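Local coordinates for protein pyridoxine 4-oxidase (Mesorhizobium loti, PDB 4HA6) that probably oxidises the 4-hydroxymethyl group of pyridoxine to the aldehyde pyridoxal with bound FAD, as a member of the GMC oxidoreductase family, at residues 118-121 with 122-126. Residues are numbered along the deposited sequence; the frame is centred on the assembly and turned at random.
Sequences LPVF and QAIED
Phe121 and Glu125 meet one turn apart at the C-terminal end of helix 114-124, where this helix of the GMC oxidoreductase fold gives way to the short strand 125-126, paired in parallel with 141-142. Glu125 N donates to Phe121 O at 3.0 Å, although Glu125 has already left helical backbone angles, and Ile124 N adds a weak bond to the same oxygen. The tightly held part is the buried side, around the Glu125 carboxylate. With CG anti to its own carbonyl carbon (chi1 -67°) and the chain extended beyond it, Glu125 crosses Phe121 obliquely, passing its carbonyl with CG 3.2 Å from Phe121 O. Its carboxylate lies within 17° of parallel to the phenyl ring, but OE2 approaches obliquely, 3.6 Å from Phe121 CB. This buried acid is well satisfied: OE1 forms a salt bridge with Arg94 and accepts from Gly136 N, while OE2 is hydrogen-bonded to Tyr92. The Phe121 side chain packs on Ala495 of helix 490-506 and lies about 10 Å from the bound FAD; Val120 CG1 and Ile124 CD1 make a light apolar contact at 4.3 Å.

The other side faces solvent, with Pro119 exposed and Leu118, Gln122 and Ala123 only partly covered. Here Gln122 N makes the straightest of the backbone bonds between the two segments, to Leu118 O, with an N-H...O angle of 170°. The extended Gln122 side chain passes that carbonyl, CG 3.1 Å from Leu118 O, before its NE2 donates to Ile134 O. An alanine here would probably leave Ile134 O without this donor and the Leu118 carbonyl less covered. The amide's own contacts within the helix are loose: OE1 rests 3.7 Å from Pro119 CA and NE2 3.9 Å from Leu118 CG.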
loop_
_atom_site.group_PDB
_atom_site.type_symbol
_atom_site.label_atom_id
_atom_site.label_comp_id
_atom_site.label_asym_id
_atom_site.label_seq_id
_atom_site.Cartn_x
_atom_site.Cartn_y
_atom_site.Cartn_z
ATOM N N LEU A 118 -12.197 1.851 14.389
ATOM C CA LEU A 118 -12.831 3.167 14.219
ATOM C C LEU A 118 -12.161 4.282 15.059
ATOM O O LEU A 118 -11.744 5.305 14.499
ATOM C CB LEU A 118 -14.345 3.066 14.452
ATOM C CG LEU A 118 -15.324 3.736 13.487
ATOM C CD1 LEU A 118 -14.803 3.812 12.067
ATOM C CD2 LEU A 118 -16.631 2.962 13.513
ATOM N N PRO A 119 -11.998 4.074 16.384
ATOM C CA PRO A 119 -11.287 5.110 17.153
ATOM C C PRO A 119 -9.821 5.255 16.742
ATOM O O PRO A 119 -9.225 6.300 16.996
ATOM C CB PRO A 119 -11.339 4.586 18.594
ATOM C CG PRO A 119 -12.416 3.569 18.619
ATOM C CD PRO A 119 -12.452 2.966 17.249
ATOM N N VAL A 120 -9.239 4.213 16.148
ATOM C CA VAL A 120 -7.842 4.283 15.700
ATOM C C VAL A 120 -7.713 5.162 14.455
ATOM O O VAL A 120 -6.877 6.074 14.419
ATOM C CB VAL A 120 -7.232 2.872 15.463
ATOM C CG1 VAL A 120 -5.885 2.957 14.736
ATOM C CG2 VAL A 120 -7.081 2.118 16.791
ATOM N N PHE A 121 -8.540 4.897 13.441
ATOM C CA PHE A 121 -8.588 5.755 12.255
ATOM C C PHE A 121 -8.844 7.211 12.679
ATOM O O PHE A 121 -8.129 8.124 12.277
ATOM C CB PHE A 121 -9.688 5.282 11.301
ATOM C CG PHE A 121 -9.304 4.095 10.464
ATOM C CD1 PHE A 121 -10.107 2.960 10.442
ATOM C CD2 PHE A 121 -8.151 4.113 9.689
ATOM C CE1 PHE A 121 -9.766 1.861 9.677
ATOM C CE2 PHE A 121 -7.797 3.008 8.915
ATOM C CZ PHE A 121 -8.616 1.881 8.914
ATOM N N GLN A 122 -9.854 7.410 13.517
ATOM C CA GLN A 122 -10.180 8.741 14.022
ATOM C C GLN A 122 -9.009 9.450 14.708
ATOM O O GLN A 122 -8.841 10.656 14.543
ATOM C CB GLN A 122 -11.400 8.672 14.955
ATOM C CG GLN A 122 -12.685 8.209 14.256
ATOM C CD GLN A 122 -13.772 7.834 15.240
ATOM O OE1 GLN A 122 -13.579 7.932 16.446
ATOM N NE2 GLN A 122 -14.918 7.392 14.730
ATOM N N ALA A 123 -8.210 8.719 15.490
ATOM C CA ALA A 123 -7.029 9.320 16.123
ATOM C C ALA A 123 -5.996 9.763 15.081
ATOM O O ALA A 123 -5.223 10.708 15.304
ATOM C CB ALA A 123 -6.393 8.355 17.114
ATOM N N ILE A 124 -5.980 9.076 13.941
ATOM C CA ILE A 124 -5.013 9.378 12.896
ATOM C C ILE A 124 -5.440 10.592 12.064
ATOM O O ILE A 124 -4.609 11.428 11.679
ATOM C CB ILE A 124 -4.815 8.155 11.992
ATOM C CG1 ILE A 124 -3.874 7.154 12.670
ATOM C CG2 ILE A 124 -4.279 8.570 10.626
ATOM C CD1 ILE A 124 -3.984 5.737 12.138
ATOM N N GLU A 125 -6.746 10.692 11.820
ATOM C CA GLU A 125 -7.285 11.627 10.833
ATOM C C GLU A 125 -7.525 13.057 11.323
ATOM O O GLU A 125 -8.021 13.270 12.435
ATOM C CB GLU A 125 -8.597 11.059 10.304
ATOM C CG GLU A 125 -8.372 9.799 9.515
ATOM C CD GLU A 125 -9.600 8.954 9.404
ATOM O OE1 GLU A 125 -10.666 9.358 9.928
ATOM O OE2 GLU A 125 -9.495 7.876 8.794
ATOM N N ASP A 126 -7.169 14.032 10.488
ATOM C CA ASP A 126 -7.746 15.378 10.618
ATOM C C ASP A 126 -8.631 15.592 9.404
ATOM O O ASP A 126 -8.144 15.984 8.335
ATOM C CB ASP A 126 -6.686 16.479 10.693
ATOM C CG ASP A 126 -7.306 17.890 10.878
ATOM O OD1 ASP A 126 -8.395 18.009 11.494
ATOM O OD2 ASP A 126 -6.698 18.878 10.409
#